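Local coordinates for protein CrmK (Actinoalloteichus sp. WH1-2216-6, PDB 5I1W) that probably oxidises a hydroxymethyl-bipyridine alcohol as a flavin-dependent oxidoreductase carrying covalently bound FAD, at residues K343-R348 and L400-M405; A445-P450 and I469-N474. All blocks are in the same frame, centred on the assembly; numbering follows the deposited sequence.

Interaction 1: K343-R348 and L400-M405. With 67L (6-(hydroxymethyl)[2,2'-bipyridin]-4-ol), chain F.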
ATOM      1  N   LYS A 343      20.387   2.921   9.854  1.00 22.34           N
ATOM      2  CA  LYS A 343      21.514   3.863  10.020  1.00 22.20           C
ATOM      3  C   LYS A 343      21.702   4.622   8.742  1.00 21.14           C
ATOM      4  O   LYS A 343      21.141   4.274   7.708  1.00 22.65           O
ATOM      5  CB  LYS A 343      22.832   3.157  10.407  1.00 23.99           C
ATOM      6  CG  LYS A 343      22.761   2.412  11.726  1.00 25.72           C
ATOM      7  CD  LYS A 343      24.051   1.732  12.086  1.00 25.80           C
ATOM      8  CE  LYS A 343      23.992   1.314  13.532  1.00 28.21           C
ATOM      9  NZ  LYS A 343      24.700   2.275  14.458  1.00 30.02           N
ATOM     10  N   SER A 344      22.548   5.628   8.792  1.00 19.29           N
ATOM     11  CA  SER A 344      22.664   6.535   7.693  1.00 20.05           C
ATOM     12  C   SER A 344      24.076   7.093   7.627  1.00 18.92           C
ATOM     13  O   SER A 344      24.754   7.254   8.663  1.00 18.73           O
ATOM     14  CB  SER A 344      21.636   7.672   7.952  1.00 22.42           C
ATOM     15  OG  SER A 344      21.860   8.828   7.183  1.00 23.14           O
ATOM     16  N   ALA A 345      24.531   7.384   6.422  1.00 18.30           N
ATOM     17  CA  ALA A 345      25.815   8.051   6.205  1.00 21.22           C
ATOM     18  C   ALA A 345      25.814   8.651   4.805  1.00 25.14           C
ATOM     19  O   ALA A 345      25.454   7.973   3.818  1.00 28.44           O
ATOM     20  CB  ALA A 345      26.974   7.064   6.333  1.00 21.02           C
ATOM     21  N   ASP A 346      26.178   9.910   4.695  1.00 25.39           N
ATOM     22  CA  ASP A 346      26.193  10.571   3.416  1.00 26.44           C
ATOM     23  C   ASP A 346      27.605  10.743   2.917  1.00 25.63           C
ATOM     24  O   ASP A 346      28.512  10.907   3.718  1.00 22.61           O
ATOM     25  CB  ASP A 346      25.520  11.907   3.541  1.00 29.46           C
ATOM     26  CG  ASP A 346      24.040  11.764   3.839  1.00 41.27           C
ATOM     27  OD1 ASP A 346      23.533  10.593   3.757  1.00 52.04           O
ATOM     28  OD2 ASP A 346      23.370  12.792   4.175  1.00 48.70           O
ATOM     29  N   LEU A 347      27.771  10.728   1.591  1.00 24.46           N
ATOM     30  CA  LEU A 347      29.098  10.789   0.978  1.00 26.08           C
ATOM     31  C   LEU A 347      29.244  11.937  -0.013  1.00 25.96           C
ATOM     32  O   LEU A 347      28.334  12.251  -0.730  1.00 23.34           O
ATOM     33  CB  LEU A 347      29.383   9.486   0.252  1.00 26.92           C
ATOM     34  CG  LEU A 347      29.553   8.204   1.077  1.00 27.11           C
ATOM     35  CD1 LEU A 347      29.646   6.998   0.168  1.00 26.99           C
ATOM     36  CD2 LEU A 347      30.811   8.268   1.885  1.00 28.64           C
ATOM     37  N   ARG A 348      30.420  12.549  -0.041  1.00 29.77           N
ATOM     38  CA  ARG A 348      30.806  13.423  -1.144  1.00 30.58           C
ATOM     39  C   ARG A 348      32.043  12.860  -1.840  1.00 29.24           C
ATOM     40  O   ARG A 348      32.580  13.495  -2.745  1.00 26.67           O
ATOM     41  CB  ARG A 348      31.066  14.846  -0.665  1.00 33.06           C
ATOM     42  CG  ARG A 348      31.968  14.967   0.565  1.00 38.42           C
ATOM     43  CD  ARG A 348      32.298  16.438   0.907  1.00 43.98           C
ATOM     44  NE  ARG A 348      33.406  16.873   0.063  1.00 53.08           N
ATOM     45  CZ  ARG A 348      33.301  17.457  -1.138  1.00 64.59           C
ATOM     46  NH1 ARG A 348      32.107  17.767  -1.667  1.00 70.24           N
ATOM     47  NH2 ARG A 348      34.409  17.759  -1.820  1.00 59.07           N
ATOM     48  N   LEU A 400      25.677  11.570  -2.571  1.00 28.03           N
ATOM     49  CA  LEU A 400      25.218  10.215  -2.455  1.00 25.24           C
ATOM     50  C   LEU A 400      24.866   9.979  -0.986  1.00 22.47           C
ATOM     51  O   LEU A 400      25.570  10.414  -0.104  1.00 19.81           O
ATOM     52  CB  LEU A 400      26.381   9.387  -2.964  1.00 29.66           C
ATOM     53  CG  LEU A 400      26.455   7.926  -3.196  1.00 32.85           C
ATOM     54  CD1 LEU A 400      25.860   7.327  -1.938  1.00 36.41           C
ATOM     55  CD2 LEU A 400      25.806   7.463  -4.494  1.00 29.82           C
ATOM     56  N   LYS A 401      23.744   9.314  -0.734  1.00 21.43           N
ATOM     57  CA  LYS A 401      23.365   8.872   0.572  1.00 22.60           C
ATOM     58  C   LYS A 401      23.558   7.383   0.698  1.00 22.49           C
ATOM     59  O   LYS A 401      23.499   6.674  -0.288  1.00 22.51           O
ATOM     60  CB  LYS A 401      21.899   9.212   0.772  1.00 26.17           C
ATOM     61  CG  LYS A 401      21.671  10.711   0.629  1.00 32.52           C
ATOM     62  CD  LYS A 401      20.210  11.115   0.770  1.00 40.62           C
ATOM     63  CE  LYS A 401      20.047  12.348   1.654  1.00 43.10           C
ATOM     64  NZ  LYS A 401      20.408  11.997   3.048  1.00 45.93           N
ATOM     65  N   THR A 402      23.843   6.901   1.893  1.00 22.11           N
ATOM     66  CA  THR A 402      23.850   5.473   2.151  1.00 23.68           C
ATOM     67  C   THR A 402      23.011   5.204   3.385  1.00 23.28           C
ATOM     68  O   THR A 402      22.951   6.003   4.311  1.00 22.15           O
ATOM     69  CB  THR A 402      25.251   4.834   2.375  1.00 28.50           C
ATOM     70  OG1 THR A 402      25.742   5.125   3.707  1.00 30.17           O
ATOM     71  CG2 THR A 402      26.259   5.294   1.337  1.00 29.86           C
ATOM     72  N   PHE A 403      22.402   4.046   3.374  1.00 21.95           N
ATOM     73  CA  PHE A 403      21.372   3.675   4.294  1.00 24.47           C
ATOM     74  C   PHE A 403      21.676   2.224   4.720  1.00 22.33           C
ATOM     75  O   PHE A 403      22.137   1.393   3.925  1.00 22.82           O
ATOM     76  CB  PHE A 403      20.058   3.829   3.564  1.00 26.17           C
ATOM     77  CG  PHE A 403      18.884   3.342   4.310  1.00 30.29           C
ATOM     78  CD1 PHE A 403      18.355   4.084   5.353  1.00 34.84           C
ATOM     79  CD2 PHE A 403      18.247   2.174   3.925  1.00 31.09           C
ATOM     80  CE1 PHE A 403      17.226   3.631   6.032  1.00 36.53           C
ATOM     81  CE2 PHE A 403      17.136   1.712   4.597  1.00 31.94           C
ATOM     82  CZ  PHE A 403      16.616   2.441   5.635  1.00 34.08           C
ATOM     83  N   TYR A 404      21.555   1.954   6.006  1.00 21.65           N
ATOM     84  CA  TYR A 404      21.799   0.594   6.520  1.00 19.74           C
ATOM     85  C   TYR A 404      20.535   0.209   7.224  1.00 20.76           C
ATOM     86  O   TYR A 404      19.860   1.072   7.846  1.00 20.36           O
ATOM     87  CB  TYR A 404      22.891   0.577   7.509  1.00 19.62           C
ATOM     88  CG  TYR A 404      24.228   1.016   7.025  1.00 20.47           C
ATOM     89  CD1 TYR A 404      24.481   2.341   6.640  1.00 19.05           C
ATOM     90  CD2 TYR A 404      25.276   0.098   6.992  1.00 21.56           C
ATOM     91  CE1 TYR A 404      25.729   2.725   6.214  1.00 19.82           C
ATOM     92  CE2 TYR A 404      26.514   0.490   6.579  1.00 22.43           C
ATOM     93  CZ  TYR A 404      26.730   1.778   6.188  1.00 21.58           C
ATOM     94  OH  TYR A 404      27.974   2.075   5.765  1.00 24.86           O
ATOM     95  N   MET A 405      20.168  -1.053   7.094  1.00 23.93           N
ATOM     96  CA  MET A 405      18.935  -1.559   7.702  1.00 25.88           C
ATOM     97  C   MET A 405      18.980  -3.051   7.955  1.00 24.58           C
ATOM     98  O   MET A 405      19.458  -3.794   7.118  1.00 23.68           O
ATOM     99  CB  MET A 405      17.691  -1.259   6.870  1.00 29.14           C
ATOM    100  CG  MET A 405      16.437  -1.826   7.535  1.00 35.00           C
ATOM    101  SD  MET A 405      14.857  -1.035   7.207  1.00 49.62           S
ATOM    102  CE  MET A 405      14.438  -1.684   5.593  1.00 45.06           C
TER
HETATM  103  CAC 67L F 602      12.434   2.867   7.915  1.00 35.51           C
HETATM  104  CAB 67L F 602      12.306   3.433   9.186  1.00 35.88           C
HETATM  105  CAA 67L F 602      12.911   4.647   9.487  1.00 37.97           C
HETATM  106  CAF 67L F 602      13.668   5.285   8.495  1.00 40.33           C
HETATM  107  NAE 67L F 602      13.809   4.688   7.193  1.00 36.32           N
HETATM  108  CAD 67L F 602      13.197   3.502   6.927  1.00 37.05           C
HETATM  109  CAG 67L F 602      13.328   2.970   5.651  1.00 39.72           C
HETATM  110  NAL 67L F 602      13.967   3.723   4.708  1.00 44.36           N
HETATM  111  CAH 67L F 602      12.833   1.706   5.346  1.00 39.78           C
HETATM  112  CAI 67L F 602      13.012   1.252   4.061  1.00 45.95           C
HETATM  113  OAM 67L F 602      12.531   0.026   3.813  1.00 52.73           O
HETATM  114  CAJ 67L F 602      13.665   2.025   3.079  1.00 46.91           C
HETATM  115  CAK 67L F 602      14.146   3.295   3.438  1.00 50.38           C
HETATM  116  CAN 67L F 602      14.808   4.141   2.521  1.00 55.49           C
HETATM  117  OAO 67L F 602      14.202   5.453   2.520  1.00 57.65           O
HETATM  118  O   HOH W   1      21.781   8.687   4.646  1.00 38.52           O
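The rings of F403 and Y404 lie on opposite faces of the sheet, and both meet the carbonyl of K343. F403 has the hydroxymethyl carbon CAN of the bound bipyridine over one face, toward its rim, while K343 O approaches the ring obliquely; at the edge of Y404, near the ring plane, lies that same K343 O. The motif is an antiparallel strand pair inside the large antiparallel sheet, where 339-347 runs between 400-408 and 442-444. It illustrates how alternating residues give one sheet two different faces. K343, A345, L347, L400, T402 and Y404 make up the face on which helix 414-428 packs against K343 and Y404, and there L347 CD1 meets T402 CG2 at 4.0 Å. K343 itself extends away from the pair, its NZ forming salt bridges with D451 and D453.

A345 and T402 show how a side chain can reinforce a backbone pair. T402 OG1 sits between its own N and carbonyl carbon (chi1 77°), which brings it within 2.9 Å of A345 O; T402 N reaches the same oxygen at 2.7 Å, so two donors from one residue grip it.

On the other face, with S344 and F403, D346 and K401 run side by side and form a salt bridge. K401 NZ meets D346 OD2 on its syn side at 3.3 Å, 30° out of the carboxylate plane. The same lysine also makes cation-pi contacts with Y138, Y380 and Y446. F403 extends from this face to the ligand, its CZ 3.1 Å from NAL. A water joins the two strands: it accepts from S344 OG, which also pairs with Y446 N, and donates to D346 OD1 at 2.7 Å and to T402 O at 2.9 Å.

Interaction 2: A445-P450 and I469-N474. With FAD (flavin-adenine dinucleotide), chain E; 67L (6-(hydroxymethyl)[2,2'-bipyridin]-4-ol), chain F.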
ATOM      1  N   ALA A 445      24.902  12.623   8.368  1.00 22.48           N
ATOM      2  CA  ALA A 445      23.799  11.703   8.285  1.00 21.79           C
ATOM      3  C   ALA A 445      22.489  12.472   8.225  1.00 22.95           C
ATOM      4  O   ALA A 445      22.453  13.686   8.377  1.00 22.82           O
ATOM      5  CB  ALA A 445      23.814  10.771   9.452  1.00 23.73           C
ATOM      6  N   TYR A 446      21.411  11.730   8.017  1.00 23.77           N
ATOM      7  CA  TYR A 446      20.130  12.282   7.711  1.00 22.73           C
ATOM      8  C   TYR A 446      19.226  12.084   8.897  1.00 20.06           C
ATOM      9  O   TYR A 446      19.078  10.969   9.368  1.00 19.81           O
ATOM     10  CB  TYR A 446      19.584  11.542   6.468  1.00 22.69           C
ATOM     11  CG  TYR A 446      18.234  11.981   5.989  1.00 22.42           C
ATOM     12  CD1 TYR A 446      17.828  13.302   6.066  1.00 22.25           C
ATOM     13  CD2 TYR A 446      17.355  11.050   5.407  1.00 23.92           C
ATOM     14  CE1 TYR A 446      16.589  13.688   5.596  1.00 23.08           C
ATOM     15  CE2 TYR A 446      16.121  11.414   4.976  1.00 23.75           C
ATOM     16  CZ  TYR A 446      15.748  12.743   5.043  1.00 25.15           C
ATOM     17  OH  TYR A 446      14.498  13.077   4.620  1.00 28.08           O
ATOM     18  N   ILE A 447      18.601  13.173   9.366  1.00 19.57           N
ATOM     19  CA  ILE A 447      17.884  13.160  10.639  1.00 19.55           C
ATOM     20  C   ILE A 447      16.633  12.264  10.586  1.00 18.99           C
ATOM     21  O   ILE A 447      16.156  11.739  11.622  1.00 19.07           O
ATOM     22  CB  ILE A 447      17.499  14.594  11.068  1.00 21.13           C
ATOM     23  CG1 ILE A 447      16.999  14.627  12.501  1.00 21.72           C
ATOM     24  CG2 ILE A 447      16.464  15.205  10.123  1.00 19.97           C
ATOM     25  CD1 ILE A 447      17.990  14.157  13.535  1.00 24.09           C
ATOM     26  N   ASN A 448      16.095  12.088   9.393  1.00 19.06           N
ATOM     27  CA  ASN A 448      14.950  11.156   9.188  1.00 19.68           C
ATOM     28  C   ASN A 448      15.337   9.647   9.158  1.00 19.89           C
ATOM     29  O   ASN A 448      14.477   8.804   9.137  1.00 20.98           O
ATOM     30  CB  ASN A 448      14.237  11.526   7.923  1.00 19.34           C
ATOM     31  CG  ASN A 448      13.194  12.596   8.148  1.00 22.19           C
ATOM     32  OD1 ASN A 448      12.637  12.692   9.203  1.00 25.40           O
ATOM     33  ND2 ASN A 448      12.880  13.344   7.122  1.00 23.62           N
ATOM     34  N   TYR A 449      16.618   9.332   9.192  1.00 20.85           N
ATOM     35  CA  TYR A 449      17.105   7.968   9.492  1.00 21.97           C
ATOM     36  C   TYR A 449      17.861   7.964  10.847  1.00 22.72           C
ATOM     37  O   TYR A 449      19.036   7.632  10.909  1.00 25.84           O
ATOM     38  CB  TYR A 449      18.063   7.536   8.407  1.00 23.90           C
ATOM     39  CG  TYR A 449      17.536   7.511   6.943  1.00 27.87           C
ATOM     40  CD1 TYR A 449      16.215   7.197   6.638  1.00 28.84           C
ATOM     41  CD2 TYR A 449      18.420   7.706   5.855  1.00 32.99           C
ATOM     42  CE1 TYR A 449      15.763   7.157   5.324  1.00 31.43           C
ATOM     43  CE2 TYR A 449      17.988   7.629   4.522  1.00 31.51           C
ATOM     44  CZ  TYR A 449      16.652   7.365   4.261  1.00 33.20           C
ATOM     45  OH  TYR A 449      16.191   7.327   2.938  1.00 35.92           O
ATOM     46  N   PRO A 450      17.207   8.351  11.942  1.00 22.15           N
ATOM     47  CA  PRO A 450      18.030   8.630  13.135  1.00 23.09           C
ATOM     48  C   PRO A 450      18.507   7.358  13.772  1.00 23.77           C
ATOM     49  O   PRO A 450      17.821   6.328  13.698  1.00 22.36           O
ATOM     50  CB  PRO A 450      17.058   9.294  14.073  1.00 22.35           C
ATOM     51  CG  PRO A 450      15.747   8.669  13.725  1.00 22.10           C
ATOM     52  CD  PRO A 450      15.771   8.419  12.255  1.00 22.76           C
ATOM     53  N   ILE A 469      26.739  15.832  13.297  1.00 25.63           N
ATOM     54  CA  ILE A 469      26.542  14.805  12.296  1.00 26.49           C
ATOM     55  C   ILE A 469      25.220  15.004  11.494  1.00 25.21           C
ATOM     56  O   ILE A 469      25.214  14.923  10.264  1.00 24.11           O
ATOM     57  CB  ILE A 469      26.649  13.424  12.931  1.00 26.90           C
ATOM     58  CG1 ILE A 469      28.059  13.203  13.445  1.00 28.32           C
ATOM     59  CG2 ILE A 469      26.366  12.346  11.917  1.00 25.83           C
ATOM     60  CD1 ILE A 469      28.171  11.951  14.310  1.00 30.84           C
ATOM     61  N   TYR A 470      24.132  15.320  12.167  1.00 23.26           N
ATOM     62  CA  TYR A 470      22.876  15.475  11.494  1.00 23.35           C
ATOM     63  C   TYR A 470      22.572  16.858  10.925  1.00 24.37           C
ATOM     64  O   TYR A 470      21.885  16.932   9.925  1.00 22.56           O
ATOM     65  CB  TYR A 470      21.738  15.114  12.418  1.00 23.09           C
ATOM     66  CG  TYR A 470      21.683  13.685  12.745  1.00 23.39           C
ATOM     67  CD1 TYR A 470      21.377  12.759  11.775  1.00 24.88           C
ATOM     68  CD2 TYR A 470      21.913  13.240  14.021  1.00 24.86           C
ATOM     69  CE1 TYR A 470      21.298  11.413  12.059  1.00 23.75           C
ATOM     70  CE2 TYR A 470      21.877  11.896  14.308  1.00 27.24           C
ATOM     71  CZ  TYR A 470      21.557  10.988  13.315  1.00 25.78           C
ATOM     72  OH  TYR A 470      21.470   9.654  13.598  1.00 26.70           O
ATOM     73  N   TYR A 471      23.024  17.930  11.568  1.00 25.49           N
ATOM     74  CA  TYR A 471      22.608  19.279  11.150  1.00 26.91           C
ATOM     75  C   TYR A 471      23.751  20.182  10.653  1.00 27.23           C
ATOM     76  O   TYR A 471      23.470  21.290  10.216  1.00 28.83           O
ATOM     77  CB  TYR A 471      21.913  19.986  12.319  1.00 24.32           C
ATOM     78  CG  TYR A 471      20.631  19.366  12.749  1.00 22.72           C
ATOM     79  CD1 TYR A 471      19.525  19.408  11.924  1.00 23.07           C
ATOM     80  CD2 TYR A 471      20.511  18.724  13.976  1.00 21.69           C
ATOM     81  CE1 TYR A 471      18.325  18.851  12.313  1.00 22.89           C
ATOM     82  CE2 TYR A 471      19.324  18.156  14.388  1.00 21.33           C
ATOM     83  CZ  TYR A 471      18.237  18.234  13.564  1.00 23.12           C
ATOM     84  OH  TYR A 471      17.056  17.695  13.931  1.00 23.24           O
ATOM     85  N   GLY A 472      24.992  19.683  10.687  1.00 28.93           N
ATOM     86  CA  GLY A 472      26.230  20.484  10.784  1.00 29.40           C
ATOM     87  C   GLY A 472      26.054  21.867  11.372  1.00 34.24           C
ATOM     88  O   GLY A 472      25.574  22.043  12.530  1.00 36.61           O
ATOM     89  N   ASP A 473      26.390  22.867  10.556  1.00 33.47           N
ATOM     90  CA  ASP A 473      26.393  24.257  11.009  1.00 36.23           C
ATOM     91  C   ASP A 473      25.019  24.838  11.249  1.00 32.87           C
ATOM     92  O   ASP A 473      24.937  25.943  11.726  1.00 31.64           O
ATOM     93  CB  ASP A 473      27.013  25.161   9.943  1.00 45.38           C
ATOM     94  CG  ASP A 473      28.454  24.865   9.707  1.00 57.63           C
ATOM     95  OD1 ASP A 473      28.958  23.851  10.260  1.00 69.04           O
ATOM     96  OD2 ASP A 473      29.085  25.656   8.963  1.00 75.15           O
ATOM     97  N   ASN A 474      23.941  24.151  10.879  1.00 27.25           N
ATOM     98  CA  ASN A 474      22.620  24.684  11.157  1.00 26.18           C
ATOM     99  C   ASN A 474      22.153  24.475  12.599  1.00 23.11           C
ATOM    100  O   ASN A 474      21.167  25.052  13.000  1.00 22.20           O
ATOM    101  CB  ASN A 474      21.588  24.067  10.226  1.00 25.34           C
ATOM    102  CG  ASN A 474      21.907  24.308   8.814  1.00 25.22           C
ATOM    103  OD1 ASN A 474      21.720  25.388   8.312  1.00 28.01           O
ATOM    104  ND2 ASN A 474      22.460  23.315   8.171  1.00 27.68           N
TER
HETATM  105  PA  FAD E 601       6.307   9.616  12.824  1.00 20.05           P
HETATM  106  O1A FAD E 601       6.981   8.421  13.452  1.00 17.66           O
HETATM  107  O2A FAD E 601       4.853   9.734  13.165  1.00 16.88           O
HETATM  108  O5B FAD E 601       7.111  10.908  13.244  1.00 21.29           O
HETATM  109  C5B FAD E 601       8.518  11.126  13.048  1.00 21.69           C
HETATM  110  C4B FAD E 601       8.968  12.249  13.978  1.00 20.80           C
HETATM  111  O4B FAD E 601       8.289  13.476  13.560  1.00 23.37           O
HETATM  112  C3B FAD E 601       8.555  11.985  15.419  1.00 19.92           C
HETATM  113  O3B FAD E 601       9.477  12.577  16.300  1.00 19.89           O
HETATM  114  C2B FAD E 601       7.229  12.738  15.523  1.00 21.92           C
HETATM  115  O2B FAD E 601       6.933  13.179  16.819  1.00 21.93           O
HETATM  116  C1B FAD E 601       7.426  13.898  14.587  1.00 20.61           C
HETATM  117  N9A FAD E 601       6.165  14.265  13.952  1.00 21.38           N
HETATM  118  C8A FAD E 601       5.329  13.516  13.213  1.00 19.69           C
HETATM  119  N7A FAD E 601       4.250  14.266  12.918  1.00 18.46           N
HETATM  120  C5A FAD E 601       4.453  15.504  13.392  1.00 17.92           C
HETATM  121  C6A FAD E 601       3.744  16.795  13.358  1.00 17.68           C
HETATM  122  N6A FAD E 601       2.594  16.849  12.723  1.00 17.19           N
HETATM  123  N1A FAD E 601       4.261  17.863  13.968  1.00 18.13           N
HETATM  124  C2A FAD E 601       5.424  17.742  14.621  1.00 18.96           C
HETATM  125  N3A FAD E 601       6.119  16.597  14.676  1.00 18.76           N
HETATM  126  C4A FAD E 601       5.682  15.501  14.079  1.00 18.58           C
HETATM  127  N1  FAD E 601      12.681   9.534   4.122  1.00 28.30           N
HETATM  128  C2  FAD E 601      13.048  10.178   2.978  1.00 30.35           C
HETATM  129  O2  FAD E 601      13.437  11.357   3.042  1.00 26.75           O
HETATM  130  N3  FAD E 601      13.006   9.571   1.780  1.00 30.33           N
HETATM  131  C4  FAD E 601      12.582   8.309   1.650  1.00 28.38           C
HETATM  132  O4  FAD E 601      12.522   7.764   0.532  1.00 34.63           O
HETATM  133  C4X FAD E 601      12.167   7.554   2.826  1.00 28.18           C
HETATM  134  N5  FAD E 601      11.745   6.258   2.768  1.00 30.02           N
HETATM  135  C5X FAD E 601      11.179   5.689   3.860  1.00 26.72           C
HETATM  136  C6  FAD E 601      10.542   4.450   3.761  1.00 26.28           C
HETATM  137  C7  FAD E 601       9.934   3.812   4.848  1.00 26.20           C
HETATM  138  C7M FAD E 601       9.239   2.428   4.699  1.00 25.07           C
HETATM  139  C8  FAD E 601      10.014   4.543   6.144  1.00 22.70           C
HETATM  140  C8M FAD E 601       9.421   3.923   7.360  1.00 21.71           C
HETATM  141  C9  FAD E 601      10.664   5.756   6.275  1.00 22.34           C
HETATM  142  C9A FAD E 601      11.261   6.361   5.180  1.00 24.62           C
HETATM  143  N10 FAD E 601      11.888   7.611   5.257  1.00 22.81           N
HETATM  144  C10 FAD E 601      12.254   8.265   4.099  1.00 25.29           C
HETATM  145  C1' FAD E 601      12.203   8.249   6.519  1.00 21.43           C
HETATM  146  C2' FAD E 601      11.032   9.160   6.885  1.00 19.81           C
HETATM  147  O2' FAD E 601      11.139  10.384   6.149  1.00 19.62           O
HETATM  148  C3' FAD E 601      11.001   9.397   8.385  1.00 19.98           C
HETATM  149  O3' FAD E 601      10.762   8.130   9.002  1.00 20.67           O
HETATM  150  C4' FAD E 601       9.929  10.406   8.825  1.00 21.29           C
HETATM  151  O4' FAD E 601      10.417  11.034  10.028  1.00 23.25           O
HETATM  152  C5' FAD E 601       8.581   9.716   9.044  1.00 20.54           C
HETATM  153  O5' FAD E 601       7.553  10.702   9.218  1.00 20.38           O
HETATM  154  P   FAD E 601       6.233  10.155   9.916  1.00 21.31           P
HETATM  155  O1P FAD E 601       5.805   8.945   9.199  1.00 19.51           O
HETATM  156  O2P FAD E 601       5.268  11.278  10.157  1.00 22.63           O
HETATM  157  O3P FAD E 601       6.647   9.407  11.277  1.00 19.91           O
HETATM  158  CAC 67L F 602      12.434   2.867   7.915  1.00 35.51           C
HETATM  159  CAB 67L F 602      12.306   3.433   9.186  1.00 35.88           C
HETATM  160  CAA 67L F 602      12.911   4.647   9.487  1.00 37.97           C
HETATM  161  CAF 67L F 602      13.668   5.285   8.495  1.00 40.33           C
HETATM  162  NAE 67L F 602      13.809   4.688   7.193  1.00 36.32           N
HETATM  163  CAD 67L F 602      13.197   3.502   6.927  1.00 37.05           C
HETATM  164  CAG 67L F 602      13.328   2.970   5.651  1.00 39.72           C
HETATM  165  NAL 67L F 602      13.967   3.723   4.708  1.00 44.36           N
HETATM  166  CAH 67L F 602      12.833   1.706   5.346  1.00 39.78           C
HETATM  167  CAI 67L F 602      13.012   1.252   4.061  1.00 45.95           C
HETATM  168  OAM 67L F 602      12.531   0.026   3.813  1.00 52.73           O
HETATM  169  CAJ 67L F 602      13.665   2.025   3.079  1.00 46.91           C
HETATM  170  CAK 67L F 602      14.146   3.295   3.438  1.00 50.38           C
HETATM  171  CAN 67L F 602      14.808   4.141   2.521  1.00 55.49           C
HETATM  172  OAO 67L F 602      14.202   5.453   2.520  1.00 57.65           O
HETATM  173  O   HOH W   2      19.585  15.803   8.615  1.00 23.33           O
HETATM  174  O   HOH W   3      21.611   8.224  11.377  1.00 24.91           O
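A445 N donates to I469 O at 3.0 Å, tying the loop that follows strand 442-444 to the last turn of helix 466-471. Beyond this bond the loop folds into a type I beta turn from Y446 to Y449, in the berberine-like region of the chain, and the turn illustrates how one short loop can serve a cofactor on one side and a helix on the other.

On the helix side, I447 is wedged between two tyrosines. With its CG1 anti to the backbone N (chi1 -169°), CD1 lies over one face of Y470 in a CH-pi contact, 4.1 Å from the ring centroid, and CG1 packs against the hydroxyl end of Y471, whose OH bonds to G189 O. A445 CB fills in beside Y470 CE1.

On the flavin side, Y446 OH donates to FAD O2 at 2.6 Å and accepts from N448 ND2, lying almost in that amide's plane. N448 CB lies over one face of the Y446 ring, near its rim, and N448 OD1 takes the ribityl O4' hydroxyl at 2.9 Å. A phenylalanine in place of Y446 would probably leave FAD O2 without this donor and N448 ND2 without one of its acceptors.

Y449, one face against Y446 CD2, pairs through OH with Y138 OH and, at 2.8 Å, with the ligand hydroxyl OAO.

Interaction 1 supplies a sheet face and interaction 2 the loop laid against it, their centres about 11 Å apart. The seam is direct: S344 OG lies 3.1 Å from Y446 N, a probable hydrogen bond, S344 CB packs 3.6 Å from Y449 CB, and K401 NZ sits 3.5 Å from Y446 CB. Both contacts line the bipyridine pocket, where the rings of F403 and Y449 meet with planes at about 55°. The ligand lies between F403 and the flavin, with its CAN 3.7 Å from FAD N5, a placement consistent with hydride transfer to N5. The strand pair meets the ligand alone, probably on the substrate side of the pocket, whereas the loop meets both ligand and flavin.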